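Local coordinates for insecticidal crystal protein Cry7Cal (Bacillus thuringiensis, PDB 5ZI1) that is the toxin portion of an insecticidal crystal protein active against the locust Locusta migratoria manilensis, and probably binds a receptor on its target cells, at residues S119-F124 with F153-A158. Residues are numbered along the deposited sequence; the frame is centred on the assembly and turned at random.
Sequences STENLF and FLLKNA
CG of L154 lies anti to the backbone N (chi1 178°), which carries its CD2 methyl toward T120, E121 and F124; in L155 CG is instead anti to the carbonyl carbon (chi1 -79°), and its CD2 reaches E121. Both belong to the helical bundle that forms the N-terminal domain of three-domain Cry toxins, here where helices 107-127 and 141-165 pack antiparallel; the local axes run at 147° to each other and come within 10.6 Å. One methyl does most of the work: L154 CD2 lies against T120, E121 and F124, touching T120 CG2 at 3.8 Å and E121 CA at 3.8 Å, so it touches the backbone of the facing helix as well as side chains. It also approaches F124 CE2 at 4.0 Å, oblique to the ring, which meets that of H151 with the planes about 5° apart. No hydrogen bond joins the two segments, and all five touching residues are buried. The carboxylate of E121 has its polar partners elsewhere: OE1 forms a salt bridge with K125 and OE2 a hydrogen bond with H151. E121 CG packs on L155 CD2 at 3.6 Å, and E121 OE2 also lies 3.7 Å from L155 CD2, a plain van der Waals contact.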
ATOM      1  N   SER A 119     -14.275  29.388  -3.435  1.00 50.29           N
ATOM      2  CA  SER A 119     -14.947  29.277  -2.146  1.00 53.10           C
ATOM      3  C   SER A 119     -14.788  27.882  -1.556  1.00 48.53           C
ATOM      4  O   SER A 119     -14.652  27.746  -0.336  1.00 48.63           O
ATOM      5  CB  SER A 119     -16.425  29.660  -2.262  1.00 54.58           C
ATOM      6  OG  SER A 119     -17.124  28.792  -3.138  1.00 61.67           O
ATOM      7  N   THR A 120     -14.786  26.830  -2.392  1.00 50.39           N
ATOM      8  CA  THR A 120     -14.653  25.479  -1.831  1.00 51.02           C
ATOM      9  C   THR A 120     -13.216  25.217  -1.402  1.00 48.94           C
ATOM     10  O   THR A 120     -12.973  24.587  -0.367  1.00 49.20           O
ATOM     11  CB  THR A 120     -15.109  24.408  -2.832  1.00 48.45           C
ATOM     12  OG1 THR A 120     -16.504  24.563  -3.110  1.00 48.76           O
ATOM     13  CG2 THR A 120     -14.898  23.017  -2.264  1.00 46.15           C
ATOM     14  N   GLU A 121     -12.251  25.723  -2.175  1.00 49.59           N
ATOM     15  CA  GLU A 121     -10.850  25.515  -1.832  1.00 46.26           C
ATOM     16  C   GLU A 121     -10.477  26.277  -0.567  1.00 48.16           C
ATOM     17  O   GLU A 121      -9.656  25.800   0.226  1.00 46.15           O
ATOM     18  CB  GLU A 121      -9.969  25.918  -3.022  1.00 44.46           C
ATOM     19  CG  GLU A 121      -8.546  25.365  -2.961  1.00 50.14           C
ATOM     20  CD  GLU A 121      -7.620  26.178  -2.047  1.00 53.17           C
ATOM     21  OE1 GLU A 121      -7.817  27.415  -1.962  1.00 50.28           O
ATOM     22  OE2 GLU A 121      -6.707  25.580  -1.418  1.00 48.91           O
ATOM     23  N   ASN A 122     -11.085  27.452  -0.351  1.00 45.59           N
ATOM     24  CA  ASN A 122     -10.894  28.157   0.905  1.00 43.10           C
ATOM     25  C   ASN A 122     -11.476  27.375   2.078  1.00 48.00           C
ATOM     26  O   ASN A 122     -10.891  27.379   3.166  1.00 46.24           O
ATOM     27  CB  ASN A 122     -11.498  29.564   0.817  1.00 47.30           C
ATOM     28  CG  ASN A 122     -10.587  30.567   0.053  1.00 48.82           C
ATOM     29  OD1 ASN A 122      -9.386  30.343  -0.116  1.00 46.36           O
ATOM     30  ND2 ASN A 122     -11.172  31.666  -0.399  1.00 46.02           N
ATOM     31  N   LEU A 123     -12.599  26.664   1.881  1.00 49.16           N
ATOM     32  CA  LEU A 123     -13.124  25.852   2.974  1.00 45.06           C
ATOM     33  C   LEU A 123     -12.101  24.819   3.421  1.00 46.42           C
ATOM     34  O   LEU A 123     -11.911  24.602   4.622  1.00 49.83           O
ATOM     35  CB  LEU A 123     -14.438  25.166   2.584  1.00 53.08           C
ATOM     36  CG  LEU A 123     -15.183  24.516   3.774  1.00 50.46           C
ATOM     37  CD1 LEU A 123     -15.267  25.506   4.930  1.00 48.32           C
ATOM     38  CD2 LEU A 123     -16.584  24.051   3.413  1.00 40.14           C
ATOM     39  N   PHE A 124     -11.411  24.186   2.476  1.00 46.78           N
ATOM     40  CA  PHE A 124     -10.369  23.242   2.867  1.00 47.10           C
ATOM     41  C   PHE A 124      -9.289  23.937   3.693  1.00 44.79           C
ATOM     42  O   PHE A 124      -8.909  23.453   4.763  1.00 45.92           O
ATOM     43  CB  PHE A 124      -9.779  22.557   1.626  1.00 47.79           C
ATOM     44  CG  PHE A 124     -10.605  21.381   1.119  1.00 47.11           C
ATOM     45  CD1 PHE A 124     -10.490  20.129   1.700  1.00 44.72           C
ATOM     46  CD2 PHE A 124     -11.491  21.540   0.066  1.00 46.89           C
ATOM     47  CE1 PHE A 124     -11.243  19.049   1.235  1.00 47.36           C
ATOM     48  CE2 PHE A 124     -12.240  20.476  -0.413  1.00 47.62           C
ATOM     49  CZ  PHE A 124     -12.122  19.227   0.175  1.00 47.20           C
ATOM     50  N   PHE A 153      -6.729  16.929  -4.770  1.00 46.47           N
ATOM     51  CA  PHE A 153      -7.425  16.603  -6.002  1.00 45.52           C
ATOM     52  C   PHE A 153      -8.250  17.777  -6.499  1.00 47.41           C
ATOM     53  O   PHE A 153      -8.291  18.051  -7.707  1.00 48.58           O
ATOM     54  CB  PHE A 153      -8.317  15.386  -5.787  1.00 51.97           C
ATOM     55  CG  PHE A 153      -9.284  15.161  -6.895  1.00 53.02           C
ATOM     56  CD1 PHE A 153      -8.831  14.835  -8.165  1.00 56.66           C
ATOM     57  CD2 PHE A 153     -10.641  15.300  -6.685  1.00 53.81           C
ATOM     58  CE1 PHE A 153      -9.718  14.638  -9.201  1.00 60.11           C
ATOM     59  CE2 PHE A 153     -11.533  15.098  -7.723  1.00 59.14           C
ATOM     60  CZ  PHE A 153     -11.070  14.770  -8.980  1.00 56.53           C
ATOM     61  N   LEU A 154      -8.937  18.468  -5.587  1.00 44.48           N
ATOM     62  CA  LEU A 154      -9.652  19.677  -5.975  1.00 40.86           C
ATOM     63  C   LEU A 154      -8.706  20.706  -6.597  1.00 48.00           C
ATOM     64  O   LEU A 154      -9.073  21.394  -7.553  1.00 42.66           O
ATOM     65  CB  LEU A 154     -10.362  20.276  -4.771  1.00 39.12           C
ATOM     66  CG  LEU A 154     -11.090  21.577  -5.099  1.00 46.84           C
ATOM     67  CD1 LEU A 154     -12.222  21.273  -6.019  1.00 45.74           C
ATOM     68  CD2 LEU A 154     -11.567  22.351  -3.860  1.00 48.29           C
ATOM     69  N   LEU A 155      -7.487  20.830  -6.061  1.00 42.41           N
ATOM     70  CA  LEU A 155      -6.573  21.844  -6.563  1.00 47.35           C
ATOM     71  C   LEU A 155      -6.153  21.526  -7.989  1.00 50.85           C
ATOM     72  O   LEU A 155      -5.918  22.443  -8.783  1.00 52.83           O
ATOM     73  CB  LEU A 155      -5.359  21.968  -5.630  1.00 44.46           C
ATOM     74  CG  LEU A 155      -5.616  22.790  -4.356  1.00 45.59           C
ATOM     75  CD1 LEU A 155      -4.622  22.506  -3.229  1.00 37.07           C
ATOM     76  CD2 LEU A 155      -5.624  24.280  -4.741  1.00 46.05           C
ATOM     77  N   LYS A 156      -6.101  20.234  -8.337  1.00 47.56           N
ATOM     78  CA  LYS A 156      -5.820  19.843  -9.714  1.00 48.14           C
ATOM     79  C   LYS A 156      -6.801  20.489 -10.685  1.00 47.98           C
ATOM     80  O   LYS A 156      -6.429  20.844 -11.808  1.00 49.75           O
ATOM     81  CB  LYS A 156      -5.866  18.316  -9.846  1.00 48.68           C
ATOM     82  CG  LYS A 156      -5.648  17.801 -11.266  1.00 50.27           C
ATOM     83  CD  LYS A 156      -5.595  16.269 -11.314  1.00 53.36           C
ATOM     84  CE  LYS A 156      -5.605  15.751 -12.747  1.00 54.15           C
ATOM     85  NZ  LYS A 156      -5.135  14.344 -12.858  1.00 51.80           N
ATOM     86  N   ASN A 157      -8.060  20.654 -10.271  1.00 46.60           N
ATOM     87  CA  ASN A 157      -9.058  21.205 -11.182  1.00 45.51           C
ATOM     88  C   ASN A 157      -8.642  22.582 -11.712  1.00 52.55           C
ATOM     89  O   ASN A 157      -8.893  22.900 -12.879  1.00 53.75           O
ATOM     90  CB  ASN A 157     -10.423  21.266 -10.494  1.00 47.08           C
ATOM     91  CG  ASN A 157     -11.095  19.883 -10.366  1.00 52.49           C
ATOM     92  OD1 ASN A 157     -12.316  19.772 -10.452  1.00 52.19           O
ATOM     93  ND2 ASN A 157     -10.301  18.842 -10.138  1.00 48.71           N
ATOM     94  N   ALA A 158      -7.977  23.407 -10.887  1.00 49.40           N
ATOM     95  CA  ALA A 158      -7.567  24.730 -11.366  1.00 52.34           C
ATOM     96  C   ALA A 158      -6.602  24.612 -12.537  1.00 50.94           C
ATOM     97  O   ALA A 158      -6.716  25.351 -13.527  1.00 48.13           O
ATOM     98  CB  ALA A 158      -6.934  25.558 -10.238  1.00 44.52           C
TER